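Local coordinates for protein dihydropyrimidinase (Dictyostelium discoideum, PDB 2FTW) that catalyses the reversible hydrolytic ring opening of dihydropyrimidines such as 5,6-dihydrouracil, the second step of reductive pyrimidine degradation, using two zinc ions per subunit, at residues C126-H131 against G459-R464; A292-G297 against F424-G429; K204-G209 against K338-K343; T54-L59 against I404-Q409. All blocks are in the same frame, centred on the assembly; numbering follows the deposited sequence.

In the fold
The four contacts are spread around the (beta-alpha)8-barrel and the beta-sandwich beside it. Contact 1 sits on barrel strand 127-132, and its His131 side chain is about 9 Å from a bound zinc ion. Contact 2 lies on the other side of the chain's centre, with the side chain of Ile426 about 13 Å from zinc. Contact 3 neighbours contact 2, their nearest atoms about 5 Å apart without touching; its Phe341 side chain is about 7 Å from that of Asn346, a probable substrate-binding residue. Contact 4, away from the active site, shares a sheet with contact 1, their centres 27 Å apart, and is farthest from contact 3, at 47 Å between centres.

Contact 1 of 4, residues C126-H131 against G459-R464; sequences CDYSLH and GRFVPR
Ser129 OG is held by two groups of segment 459-464: it donates to Val462 O at 2.7 Å and accepts from Arg464 NH1, also at 2.7 Å. A chi1 of -163° sets OG beside its own carbonyl carbon, where it meets both. Arg464 bends at its third torsion and lays its guanidinium edge against the strand; NH1 also donates to Leu130 O at 2.9 Å, coming from above that carbonyl plane. Asn155 holds NE of the same arginine. Strand 127-132 belongs to the (beta-alpha)8-barrel, paired with strand 94-101, and here the loop between strand 451-452 and helix 474-481 runs along it with a single beta bridge, Tyr128 to Phe461. Tyr128 N donates to Arg460 O, and Val462 N to Tyr128 O at 2.8 Å. Phe461 turns a ring edge toward the Tyr128 face, a T-shaped pair with planes at 72°, while its CE1 meets Leu130 CD1. Tyr128 OH bonds to Asp121 on helix 109-121. At the other end, Asp127 and Arg460 lie side by side: OD2 uses its syn lone pair for a salt bridge to Arg460 NH2 at 3.0 Å, and OD1 takes Arg460 N from above the carboxylate plane. Lys391 is a second cationic partner of OD2.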
loop_
_atom_site.group_PDB
_atom_site.type_symbol
_atom_site.label_atom_id
_atom_site.label_comp_id
_atom_site.label_asym_id
_atom_site.label_seq_id
_atom_site.Cartn_x
_atom_site.Cartn_y
_atom_site.Cartn_z
ATOM N N CYS A 126 -12.377 -36.029 -22.324
ATOM C CA CYS A 126 -12.843 -35.652 -20.988
ATOM C C CYS A 126 -13.923 -34.598 -21.172
ATOM O O CYS A 126 -14.098 -34.091 -22.281
ATOM C CB CYS A 126 -11.688 -35.109 -20.138
ATOM S SG CYS A 126 -10.934 -33.557 -20.733
ATOM N N ASP A 127 -14.663 -34.293 -20.114
ATOM C CA ASP A 127 -15.747 -33.311 -20.206
ATOM C C ASP A 127 -15.207 -31.907 -20.504
ATOM O O ASP A 127 -14.051 -31.597 -20.208
ATOM C CB ASP A 127 -16.584 -33.291 -18.928
ATOM C CG ASP A 127 -17.468 -34.534 -18.778
ATOM O OD1 ASP A 127 -17.333 -35.481 -19.589
ATOM O OD2 ASP A 127 -18.299 -34.555 -17.831
ATOM N N TYR A 128 -16.046 -31.084 -21.133
ATOM C CA TYR A 128 -15.675 -29.720 -21.461
ATOM C C TYR A 128 -16.865 -28.754 -21.430
ATOM O O TYR A 128 -18.022 -29.141 -21.302
ATOM C CB TYR A 128 -14.992 -29.674 -22.834
ATOM C CG TYR A 128 -15.965 -29.738 -23.995
ATOM C CD1 TYR A 128 -16.624 -30.927 -24.317
ATOM C CD2 TYR A 128 -16.240 -28.605 -24.756
ATOM C CE1 TYR A 128 -17.533 -30.980 -25.372
ATOM C CE2 TYR A 128 -17.145 -28.644 -25.803
ATOM C CZ TYR A 128 -17.786 -29.832 -26.108
ATOM O OH TYR A 128 -18.668 -29.858 -27.158
ATOM N N SER A 129 -16.558 -27.477 -21.542
ATOM C CA SER A 129 -17.589 -26.476 -21.802
ATOM C C SER A 129 -16.949 -25.300 -22.549
ATOM O O SER A 129 -15.762 -25.359 -22.892
ATOM C CB SER A 129 -18.259 -26.063 -20.478
ATOM O OG SER A 129 -19.488 -25.404 -20.708
ATOM N N LEU A 130 -17.728 -24.248 -22.810
ATOM C CA LEU A 130 -17.308 -23.172 -23.717
ATOM C C LEU A 130 -17.676 -21.751 -23.240
ATOM O O LEU A 130 -18.851 -21.499 -22.873
ATOM C CB LEU A 130 -17.975 -23.393 -25.075
ATOM C CG LEU A 130 -17.640 -24.652 -25.873
ATOM C CD1 LEU A 130 -18.718 -24.902 -26.923
ATOM C CD2 LEU A 130 -16.250 -24.531 -26.518
ATOM N N HIS A 131 -16.689 -20.840 -23.264
ATOM C CA HIS A 131 -16.945 -19.386 -23.165
ATOM C C HIS A 131 -17.122 -18.812 -24.567
ATOM O O HIS A 131 -16.622 -19.363 -25.543
ATOM C CB HIS A 131 -15.793 -18.570 -22.550
ATOM C CG HIS A 131 -15.066 -19.221 -21.418
ATOM N ND1 HIS A 131 -15.542 -19.217 -20.128
ATOM C CD2 HIS A 131 -13.844 -19.807 -21.367
ATOM C CE1 HIS A 131 -14.668 -19.820 -19.338
ATOM N NE2 HIS A 131 -13.626 -20.184 -20.065
ATOM N N GLY A 459 -15.861 -37.597 -23.860
ATOM C CA GLY A 459 -16.193 -36.442 -23.060
ATOM C C GLY A 459 -17.504 -35.835 -23.483
ATOM O O GLY A 459 -17.903 -35.948 -24.640
ATOM N N ARG A 460 -18.161 -35.185 -22.533
ATOM C CA ARG A 460 -19.436 -34.538 -22.773
ATOM C C ARG A 460 -19.326 -33.030 -22.552
ATOM O O ARG A 460 -18.484 -32.548 -21.782
ATOM C CB ARG A 460 -20.500 -35.110 -21.837
ATOM C CG ARG A 460 -20.536 -36.646 -21.743
ATOM C CD ARG A 460 -21.300 -37.090 -20.493
ATOM N NE ARG A 460 -20.568 -36.798 -19.255
ATOM C CZ ARG A 460 -21.046 -36.987 -18.024
ATOM N NH1 ARG A 460 -22.269 -37.474 -17.838
ATOM N NH2 ARG A 460 -20.297 -36.688 -16.968
ATOM N N PHE A 461 -20.182 -32.288 -23.247
ATOM C CA PHE A 461 -20.354 -30.866 -22.989
ATOM C C PHE A 461 -21.146 -30.745 -21.689
ATOM O O PHE A 461 -22.129 -31.465 -21.491
ATOM C CB PHE A 461 -21.099 -30.190 -24.145
ATOM C CG PHE A 461 -21.465 -28.756 -23.887
ATOM C CD1 PHE A 461 -20.559 -27.739 -24.144
ATOM C CD2 PHE A 461 -22.728 -28.424 -23.404
ATOM C CE1 PHE A 461 -20.896 -26.409 -23.919
ATOM C CE2 PHE A 461 -23.075 -27.101 -23.168
ATOM C CZ PHE A 461 -22.167 -26.094 -23.430
ATOM N N VAL A 462 -20.703 -29.842 -20.819
ATOM C CA VAL A 462 -21.365 -29.578 -19.554
ATOM C C VAL A 462 -21.917 -28.133 -19.554
ATOM O O VAL A 462 -21.155 -27.170 -19.629
ATOM C CB VAL A 462 -20.402 -29.803 -18.368
ATOM C CG1 VAL A 462 -21.138 -29.717 -17.060
ATOM C CG2 VAL A 462 -19.740 -31.161 -18.478
ATOM N N PRO A 463 -23.254 -27.987 -19.506
ATOM C CA PRO A 463 -23.859 -26.658 -19.465
ATOM C C PRO A 463 -23.618 -25.956 -18.134
ATOM O O PRO A 463 -23.427 -26.612 -17.110
ATOM C CB PRO A 463 -25.351 -26.942 -19.672
ATOM C CG PRO A 463 -25.537 -28.341 -19.231
ATOM C CD PRO A 463 -24.268 -29.054 -19.520
ATOM N N ARG A 464 -23.626 -24.630 -18.159
ATOM C CA ARG A 464 -23.309 -23.817 -16.990
ATOM C C ARG A 464 -24.431 -22.803 -16.783
ATOM O O ARG A 464 -24.538 -21.822 -17.533
ATOM C CB ARG A 464 -21.967 -23.116 -17.181
ATOM C CG ARG A 464 -20.862 -24.051 -17.654
ATOM C CD ARG A 464 -19.488 -23.432 -17.556
ATOM N NE ARG A 464 -19.423 -22.064 -18.085
ATOM C CZ ARG A 464 -19.357 -21.749 -19.375
ATOM N NH1 ARG A 464 -19.372 -22.697 -20.305
ATOM N NH2 ARG A 464 -19.285 -20.474 -19.740
#

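Contact 2 of 4, residues A292-G297 against F424-G429; sequences AAFVMG and FNIFEG
The Phe424 ring carries the methyl of Ala293 on one face and meets Phe294 at its edge. Ala293 CB stands 3.7 Å from the Phe424 ring centroid, displaced toward the rim, in a CH-pi contact whose nearest ring atom is CE2. Phe294 CE1 comes to the same CE2 at 3.6 Å, close to the plane of the Phe424 ring; the two rings are steeply inclined, with planes at 81°. The Phe294 ring in turn has Ile426 over one face: CG2 lies almost on the ring normal, 3.9 Å from the centroid, and Ile426 CB approaches Phe294 CE2 at 3.5 Å. Because Ile426 CG1 sits between its backbone N and carbonyl carbon (chi1 66°), it is directed to the Phe427 ring and leaves CG2 to Phe294. The packing is largely apolar, between two loops that each contain a type I turn, Ala292 to Val295 and Asn425 to Glu428. Within the second loop Asn425 OD1 accepts from Phe427 N at 3.0 Å, an Asx turn. His282 stacks on Phe294, and His290 of helix 288-292 meets Phe424 edge-to-face. The contact thus joins the loop following helix 288-292 to the one leading into strand 431-441, with Ile426 also touching Ala274 on helix 273-277.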
loop_
_atom_site.group_PDB
_atom_site.type_symbol
_atom_site.label_atom_id
_atom_site.label_comp_id
_atom_site.label_asym_id
_atom_site.label_seq_id
_atom_site.Cartn_x
_atom_site.Cartn_y
_atom_site.Cartn_z
ATOM N N ALA A 292 11.112 -16.955 -29.978
ATOM C CA ALA A 292 9.758 -16.880 -30.550
ATOM C C ALA A 292 8.756 -17.877 -29.941
ATOM O O ALA A 292 7.544 -17.624 -29.932
ATOM C CB ALA A 292 9.822 -17.076 -32.051
ATOM N N ALA A 293 9.253 -19.009 -29.450
ATOM C CA ALA A 293 8.403 -20.031 -28.832
ATOM C C ALA A 293 7.727 -19.607 -27.528
ATOM O O ALA A 293 6.754 -20.233 -27.106
ATOM C CB ALA A 293 9.201 -21.278 -28.587
ATOM N N PHE A 294 8.246 -18.569 -26.875
ATOM C CA PHE A 294 7.677 -18.111 -25.605
ATOM C C PHE A 294 6.755 -16.912 -25.787
ATOM O O PHE A 294 6.223 -16.382 -24.800
ATOM C CB PHE A 294 8.787 -17.779 -24.616
ATOM C CG PHE A 294 9.430 -18.983 -23.988
ATOM C CD1 PHE A 294 10.264 -19.807 -24.728
ATOM C CD2 PHE A 294 9.253 -19.261 -22.647
ATOM C CE1 PHE A 294 10.883 -20.898 -24.147
ATOM C CE2 PHE A 294 9.877 -20.343 -22.068
ATOM C CZ PHE A 294 10.690 -21.169 -22.830
ATOM N N VAL A 295 6.570 -16.492 -27.043
ATOM C CA VAL A 295 5.738 -15.343 -27.366
ATOM C C VAL A 295 4.247 -15.681 -27.208
ATOM O O VAL A 295 3.723 -16.662 -27.766
ATOM C CB VAL A 295 6.038 -14.770 -28.796
ATOM C CG1 VAL A 295 5.033 -13.706 -29.195
ATOM C CG2 VAL A 295 7.459 -14.179 -28.856
ATOM N N MET A 296 3.587 -14.849 -26.410
ATOM C CA MET A 296 2.146 -14.889 -26.232
ATOM C C MET A 296 1.729 -13.493 -25.771
ATOM O O MET A 296 2.584 -12.639 -25.545
ATOM C CB MET A 296 1.760 -15.935 -25.188
ATOM C CG MET A 296 2.293 -15.683 -23.787
ATOM S SD MET A 296 1.368 -16.586 -22.530
ATOM C CE MET A 296 -0.131 -15.606 -22.376
ATOM N N GLY A 297 0.430 -13.271 -25.614
ATOM C CA GLY A 297 -0.076 -11.961 -25.212
ATOM C C GLY A 297 -1.110 -12.074 -24.111
ATOM O O GLY A 297 -2.045 -12.871 -24.233
ATOM N N PHE A 424 7.827 -28.531 -28.964
ATOM C CA PHE A 424 8.530 -27.629 -28.053
ATOM C C PHE A 424 7.712 -27.516 -26.775
ATOM O O PHE A 424 6.484 -27.625 -26.822
ATOM C CB PHE A 424 8.727 -26.253 -28.699
ATOM C CG PHE A 424 9.666 -25.343 -27.939
ATOM C CD1 PHE A 424 11.037 -25.392 -28.170
ATOM C CD2 PHE A 424 9.178 -24.434 -26.998
ATOM C CE1 PHE A 424 11.906 -24.562 -27.480
ATOM C CE2 PHE A 424 10.046 -23.598 -26.299
ATOM C CZ PHE A 424 11.410 -23.666 -26.536
ATOM N N ASN A 425 8.409 -27.363 -25.643
ATOM C CA ASN A 425 7.805 -27.147 -24.322
ATOM C C ASN A 425 8.516 -25.981 -23.608
ATOM O O ASN A 425 9.752 -25.937 -23.524
ATOM C CB ASN A 425 7.888 -28.436 -23.489
ATOM C CG ASN A 425 6.844 -28.496 -22.374
ATOM O OD1 ASN A 425 6.777 -27.615 -21.528
ATOM N ND2 ASN A 425 6.056 -29.558 -22.354
ATOM N N ILE A 426 7.738 -25.023 -23.110
ATOM C CA ILE A 426 8.313 -23.866 -22.423
ATOM C C ILE A 426 8.868 -24.231 -21.034
ATOM O O ILE A 426 9.748 -23.547 -20.519
ATOM C CB ILE A 426 7.322 -22.673 -22.352
ATOM C CG1 ILE A 426 6.113 -22.994 -21.473
ATOM C CG2 ILE A 426 6.904 -22.251 -23.787
ATOM C CD1 ILE A 426 5.308 -21.761 -21.128
ATOM N N PHE A 427 8.366 -25.327 -20.465
ATOM C CA PHE A 427 8.854 -25.865 -19.193
ATOM C C PHE A 427 9.984 -26.892 -19.380
ATOM O O PHE A 427 10.317 -27.620 -18.456
ATOM C CB PHE A 427 7.698 -26.486 -18.380
ATOM C CG PHE A 427 6.505 -25.592 -18.260
ATOM C CD1 PHE A 427 6.579 -24.403 -17.512
ATOM C CD2 PHE A 427 5.321 -25.903 -18.915
ATOM C CE1 PHE A 427 5.482 -23.548 -17.415
ATOM C CE2 PHE A 427 4.212 -25.061 -18.820
ATOM C CZ PHE A 427 4.294 -23.876 -18.073
ATOM N N GLU A 428 10.606 -26.916 -20.560
ATOM C CA GLU A 428 11.725 -27.835 -20.820
ATOM C C GLU A 428 12.798 -27.791 -19.723
ATOM O O GLU A 428 13.253 -26.713 -19.314
ATOM C CB GLU A 428 12.370 -27.526 -22.172
ATOM C CG GLU A 428 13.421 -28.537 -22.612
ATOM C CD GLU A 428 12.833 -29.850 -23.093
ATOM O OE1 GLU A 428 11.761 -29.831 -23.744
ATOM O OE2 GLU A 428 13.465 -30.902 -22.847
ATOM N N GLY A 429 13.200 -28.978 -19.262
ATOM C CA GLY A 429 14.266 -29.131 -18.272
ATOM C C GLY A 429 13.885 -28.816 -16.838
ATOM O O GLY A 429 14.716 -28.938 -15.950
#

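Contact 3 of 4, residues K204-G209 against K338-K343; sequences KMLEMG and KDDFTK
Leu206 and Asp340 mark the closest backbone approach, with their CA atoms 7.5 Å apart, so side chains alone bridge the gap between the end of helix 195-207 and the loop 338-343. The helix closes in a Schellman motif: Gly209 takes positive phi, and its N donates to Leu206 O. In the loop, Asp340 OD1 accepts from Thr342 N at 3.1 Å, an Asx turn leading into the short 3-10 segment 341-343. Leu206 carries most of the contact. Its CD2 meets Asp340 OD1 at 3.4 Å and also Phe341 CE2, while CD1 reaches Thr342 CG2 tip to tip. Phe341 CG lies between its backbone N and carbonyl carbon (chi1 68°), which swings the ring toward the helix, where CE2 also touches Met205 CB at 3.8 Å. The Met205 chain bends at its second and third torsions and leads away from the loop; Leu218 and Ser219 of helix 214-219 pack on it, as does Glu483 of the second subunit. Gly209 O accepts from Lys487 of that subunit, placing the helix end at the tetramer interface. This is packing of a helix end on a loop of the (beta-alpha)8-barrel domain, and that loop leads on to Asn346, a probable substrate-binding residue.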
loop_
_atom_site.group_PDB
_atom_site.type_symbol
_atom_site.label_atom_id
_atom_site.label_comp_id
_atom_site.label_asym_id
_atom_site.label_seq_id
_atom_site.Cartn_x
_atom_site.Cartn_y
_atom_site.Cartn_z
ATOM N N LYS A 204 6.510 1.578 -32.829
ATOM C CA LYS A 204 7.781 2.102 -32.344
ATOM C C LYS A 204 8.911 1.072 -32.380
ATOM O O LYS A 204 10.017 1.372 -32.811
ATOM C CB LYS A 204 7.630 2.605 -30.916
ATOM C CG LYS A 204 8.881 3.301 -30.399
ATOM C CD LYS A 204 8.771 3.666 -28.954
ATOM C CE LYS A 204 9.935 4.555 -28.527
ATOM N NZ LYS A 204 9.940 4.744 -27.058
ATOM N N MET A 205 8.643 -0.128 -31.892
ATOM C CA MET A 205 9.691 -1.141 -31.806
ATOM C C MET A 205 10.189 -1.526 -33.192
ATOM O O MET A 205 11.394 -1.531 -33.428
ATOM C CB MET A 205 9.212 -2.373 -31.030
ATOM C CG MET A 205 9.225 -2.200 -29.506
ATOM S SD MET A 205 10.728 -1.465 -28.812
ATOM C CE MET A 205 10.247 0.246 -28.611
ATOM N N LEU A 206 9.256 -1.805 -34.105
ATOM C CA LEU A 206 9.590 -2.156 -35.490
ATOM C C LEU A 206 10.319 -1.019 -36.225
ATOM O O LEU A 206 11.279 -1.280 -36.941
ATOM C CB LEU A 206 8.334 -2.571 -36.264
ATOM C CG LEU A 206 7.661 -3.892 -35.896
ATOM C CD1 LEU A 206 6.355 -4.012 -36.643
ATOM C CD2 LEU A 206 8.558 -5.086 -36.193
ATOM N N GLU A 207 9.878 0.229 -36.027
ATOM C CA GLU A 207 10.577 1.426 -36.550
ATOM C C GLU A 207 12.014 1.598 -36.050
ATOM O O GLU A 207 12.825 2.244 -36.714
ATOM C CB GLU A 207 9.811 2.713 -36.192
ATOM C CG GLU A 207 8.701 3.080 -37.170
ATOM C CD GLU A 207 7.793 4.217 -36.680
ATOM O OE1 GLU A 207 8.119 4.867 -35.657
ATOM O OE2 GLU A 207 6.745 4.455 -37.333
ATOM N N MET A 208 12.309 1.081 -34.857
ATOM C CA MET A 208 13.665 1.100 -34.307
ATOM C C MET A 208 14.510 -0.068 -34.827
ATOM O O MET A 208 15.693 -0.168 -34.494
ATOM C CB MET A 208 13.623 1.039 -32.780
ATOM C CG MET A 208 13.151 2.328 -32.142
ATOM S SD MET A 208 12.999 2.257 -30.349
ATOM C CE MET A 208 14.689 1.985 -29.871
ATOM N N GLY A 209 13.899 -0.955 -35.617
ATOM C CA GLY A 209 14.575 -2.161 -36.118
ATOM C C GLY A 209 14.631 -3.330 -35.139
ATOM O O GLY A 209 15.370 -4.300 -35.368
ATOM N N LYS A 338 9.475 -14.319 -38.579
ATOM C CA LYS A 338 10.939 -14.330 -38.437
ATOM C C LYS A 338 11.616 -12.970 -38.639
ATOM O O LYS A 338 12.671 -12.727 -38.066
ATOM C CB LYS A 338 11.586 -15.395 -39.339
ATOM C CG LYS A 338 11.469 -15.143 -40.833
ATOM C CD LYS A 338 11.939 -16.383 -41.632
ATOM C CE LYS A 338 12.766 -16.017 -42.871
ATOM N NZ LYS A 338 11.943 -15.532 -44.017
ATOM N N ASP A 339 11.015 -12.099 -39.447
ATOM C CA ASP A 339 11.487 -10.725 -39.603
ATOM C C ASP A 339 10.532 -9.694 -38.964
ATOM O O ASP A 339 10.683 -8.501 -39.209
ATOM C CB ASP A 339 11.646 -10.372 -41.091
ATOM C CG ASP A 339 12.249 -11.501 -41.915
ATOM O OD1 ASP A 339 13.298 -12.052 -41.509
ATOM O OD2 ASP A 339 11.671 -11.820 -42.985
ATOM N N ASP A 340 9.552 -10.144 -38.171
ATOM C CA ASP A 340 8.515 -9.246 -37.618
ATOM C C ASP A 340 7.770 -9.910 -36.440
ATOM O O ASP A 340 6.919 -10.788 -36.642
ATOM C CB ASP A 340 7.525 -8.846 -38.731
ATOM C CG ASP A 340 6.574 -7.714 -38.317
ATOM O OD1 ASP A 340 6.386 -7.496 -37.106
ATOM O OD2 ASP A 340 6.000 -7.044 -39.213
ATOM N N PHE A 341 8.081 -9.477 -35.215
ATOM C CA PHE A 341 7.536 -10.133 -34.011
ATOM C C PHE A 341 6.005 -10.083 -33.968
ATOM O O PHE A 341 5.371 -10.955 -33.359
ATOM C CB PHE A 341 8.157 -9.564 -32.705
ATOM C CG PHE A 341 7.767 -8.139 -32.406
ATOM C CD1 PHE A 341 6.518 -7.845 -31.852
ATOM C CD2 PHE A 341 8.633 -7.093 -32.698
ATOM C CE1 PHE A 341 6.146 -6.525 -31.596
ATOM C CE2 PHE A 341 8.279 -5.774 -32.440
ATOM C CZ PHE A 341 7.035 -5.483 -31.891
ATOM N N THR A 342 5.422 -9.084 -34.634
ATOM C CA THR A 342 3.961 -8.897 -34.679
ATOM C C THR A 342 3.237 -9.977 -35.474
ATOM O O THR A 342 2.014 -10.099 -35.376
ATOM C CB THR A 342 3.566 -7.549 -35.314
ATOM O OG1 THR A 342 4.017 -7.511 -36.671
ATOM C CG2 THR A 342 4.164 -6.371 -34.548
ATOM N N LYS A 343 3.989 -10.751 -36.261
ATOM C CA LYS A 343 3.425 -11.825 -37.063
ATOM C C LYS A 343 3.748 -13.211 -36.516
ATOM O O LYS A 343 3.285 -14.227 -37.064
ATOM C CB LYS A 343 3.905 -11.690 -38.506
ATOM C CG LYS A 343 3.419 -10.403 -39.170
ATOM C CD LYS A 343 4.064 -10.236 -40.515
ATOM C CE LYS A 343 3.504 -9.043 -41.263
ATOM N NZ LYS A 343 4.370 -8.734 -42.444
#

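Contact 4 of 4, residues T54-L59 against I404-Q409; sequences TDKLLL and IWDPNQ
Leu57 and Trp405 form an antiparallel hydrogen-bonded pair that ties strand 57-64, part of the mixed sheet running into the (beta-alpha)8-barrel, to strand 402-406, which continues the sheet to strand 431-441. Two backbone bonds fix the register: Leu57 N to Trp405 O at 3.0 Å and Trp405 N to Leu57 O at 2.8 Å, both nearly straight. Leu58 and Ile404 follow as a non-hydrogen-bonded pair, and Ile404 CA adds a CH...O contact to Leu57 O. The short strand segments diverge noticeably from antiparallel, at 131° between their directions.

Among the apolar contacts, Leu57 CB meets Trp405 CB at 4.1 Å, and Leu59 CD1 touches Trp405 CB at 3.7 Å and lies close to CG of the indole as well. Trp405 CG is anti to the backbone N (chi1 -168°), and the indole extends to helix 354-363, where it meets Trp359, Met355 and Ser356. Leu57 packs on Trp370 and Leu59 on Phe373 of helix 370-384, so helices 354-363 and 370-384 pack on this side. Pro407 CD lies near Leu57 CG.

The Lys56 chain, extended beyond CG, crosses Ile404 and Asp406 at a slant: CB rests on Trp405 O at 3.5 Å, and CD on Ile404 CG2 at 3.7 Å, on the Ile404 side of the sheet.

Lys56 NZ stays 4.6 Å from Asp406 OD2, beyond a salt bridge, whereas Asp406 OD1 anchors an Asx turn, accepting from Asn408 N at 3.0 Å from above the carboxylate plane.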
loop_
_atom_site.group_PDB
_atom_site.type_symbol
_atom_site.label_atom_id
_atom_site.label_comp_id
_atom_site.label_asym_id
_atom_site.label_seq_id
_atom_site.Cartn_x
_atom_site.Cartn_y
_atom_site.Cartn_z
ATOM N N THR A 54 -2.193 -46.063 -1.973
ATOM C CA THR A 54 -1.304 -46.066 -0.803
ATOM C C THR A 54 -0.240 -44.957 -0.962
ATOM O O THR A 54 0.360 -44.830 -2.021
ATOM C CB THR A 54 -0.597 -47.441 -0.614
ATOM O OG1 THR A 54 -1.580 -48.487 -0.535
ATOM C CG2 THR A 54 0.233 -47.463 0.663
ATOM N N ASP A 55 -0.044 -44.156 0.088
ATOM C CA ASP A 55 0.879 -42.998 0.081
ATOM C C ASP A 55 0.573 -41.894 -0.964
ATOM O O ASP A 55 1.387 -40.982 -1.182
ATOM C CB ASP A 55 2.339 -43.469 -0.044
ATOM C CG ASP A 55 2.851 -44.140 1.223
ATOM O OD1 ASP A 55 2.140 -44.111 2.251
ATOM O OD2 ASP A 55 3.975 -44.694 1.186
ATOM N N LYS A 56 -0.605 -41.950 -1.575
ATOM C CA LYS A 56 -0.970 -41.007 -2.623
ATOM C C LYS A 56 -2.213 -40.209 -2.242
ATOM O O LYS A 56 -2.890 -40.514 -1.254
ATOM C CB LYS A 56 -1.184 -41.751 -3.937
ATOM C CG LYS A 56 0.125 -42.243 -4.523
ATOM C CD LYS A 56 -0.056 -43.397 -5.462
ATOM C CE LYS A 56 1.303 -43.988 -5.826
ATOM N NZ LYS A 56 1.234 -44.831 -7.053
ATOM N N LEU A 57 -2.488 -39.187 -3.045
ATOM C CA LEU A 57 -3.589 -38.261 -2.798
ATOM C C LEU A 57 -4.646 -38.411 -3.874
ATOM O O LEU A 57 -4.316 -38.654 -5.032
ATOM C CB LEU A 57 -3.063 -36.833 -2.777
ATOM C CG LEU A 57 -1.816 -36.618 -1.912
ATOM C CD1 LEU A 57 -1.420 -35.155 -1.957
ATOM C CD2 LEU A 57 -2.030 -37.100 -0.453
ATOM N N LEU A 58 -5.912 -38.315 -3.464
ATOM C CA LEU A 58 -7.044 -38.261 -4.382
ATOM C C LEU A 58 -7.496 -36.805 -4.466
ATOM O O LEU A 58 -8.026 -36.259 -3.492
ATOM C CB LEU A 58 -8.193 -39.138 -3.886
ATOM C CG LEU A 58 -8.071 -40.649 -4.086
ATOM C CD1 LEU A 58 -6.858 -41.218 -3.382
ATOM C CD2 LEU A 58 -9.327 -41.333 -3.605
ATOM N N LEU A 59 -7.260 -36.182 -5.618
ATOM C CA LEU A 59 -7.667 -34.805 -5.860
ATOM C C LEU A 59 -8.820 -34.776 -6.852
ATOM O O LEU A 59 -8.914 -35.660 -7.737
ATOM C CB LEU A 59 -6.505 -33.982 -6.421
ATOM C CG LEU A 59 -5.123 -34.300 -5.870
ATOM C CD1 LEU A 59 -4.107 -33.389 -6.511
ATOM C CD2 LEU A 59 -5.085 -34.174 -4.358
ATOM N N ILE A 404 -5.090 -39.417 -9.005
ATOM C CA ILE A 404 -4.170 -39.994 -8.047
ATOM C C ILE A 404 -2.822 -39.304 -8.206
ATOM O O ILE A 404 -2.107 -39.498 -9.189
ATOM C CB ILE A 404 -4.057 -41.511 -8.208
ATOM C CG1 ILE A 404 -5.444 -42.131 -8.014
ATOM C CG2 ILE A 404 -3.099 -42.073 -7.176
ATOM C CD1 ILE A 404 -5.517 -43.592 -8.302
ATOM N N TRP A 405 -2.497 -38.494 -7.210
ATOM C CA TRP A 405 -1.361 -37.604 -7.230
ATOM C C TRP A 405 -0.246 -38.194 -6.372
ATOM O O TRP A 405 -0.502 -38.628 -5.256
ATOM C CB TRP A 405 -1.798 -36.259 -6.634
ATOM C CG TRP A 405 -0.800 -35.193 -6.854
ATOM C CD1 TRP A 405 0.182 -34.796 -5.994
ATOM C CD2 TRP A 405 -0.648 -34.414 -8.029
ATOM N NE1 TRP A 405 0.939 -33.806 -6.562
ATOM C CE2 TRP A 405 0.452 -33.553 -7.819
ATOM C CE3 TRP A 405 -1.332 -34.358 -9.251
ATOM C CZ2 TRP A 405 0.872 -32.633 -8.774
ATOM C CZ3 TRP A 405 -0.911 -33.436 -10.205
ATOM C CH2 TRP A 405 0.191 -32.597 -9.959
ATOM N N ASP A 406 0.986 -38.228 -6.883
ATOM C CA ASP A 406 2.114 -38.684 -6.064
ATOM C C ASP A 406 2.997 -37.510 -5.728
ATOM O O ASP A 406 3.778 -37.078 -6.571
ATOM C CB ASP A 406 2.929 -39.790 -6.757
ATOM C CG ASP A 406 3.924 -40.471 -5.811
ATOM O OD1 ASP A 406 4.284 -39.894 -4.762
ATOM O OD2 ASP A 406 4.349 -41.591 -6.112
ATOM N N PRO A 407 2.900 -36.995 -4.482
ATOM C CA PRO A 407 3.663 -35.796 -4.109
ATOM C C PRO A 407 5.183 -36.015 -4.049
ATOM O O PRO A 407 5.939 -35.051 -3.889
ATOM C CB PRO A 407 3.109 -35.447 -2.719
ATOM C CG PRO A 407 2.614 -36.737 -2.185
ATOM C CD PRO A 407 2.092 -37.504 -3.356
ATOM N N ASN A 408 5.601 -37.275 -4.196
ATOM C CA ASN A 408 6.983 -37.675 -4.028
ATOM C C ASN A 408 7.648 -38.198 -5.287
ATOM O O ASN A 408 8.851 -38.426 -5.275
ATOM C CB ASN A 408 7.072 -38.725 -2.918
ATOM C CG ASN A 408 6.694 -38.158 -1.560
ATOM O OD1 ASN A 408 7.228 -37.125 -1.140
ATOM N ND2 ASN A 408 5.751 -38.808 -0.878
ATOM N N GLN A 409 6.899 -38.384 -6.371
ATOM C CA GLN A 409 7.513 -38.792 -7.629
ATOM C C GLN A 409 8.038 -37.576 -8.381
ATOM O O GLN A 409 7.347 -36.560 -8.518
ATOM C CB GLN A 409 6.548 -39.589 -8.504
ATOM C CG GLN A 409 7.221 -40.225 -9.732
ATOM C CD GLN A 409 6.818 -41.674 -9.951
ATOM O OE1 GLN A 409 6.939 -42.498 -9.050
ATOM N NE2 GLN A 409 6.347 -41.991 -11.153
#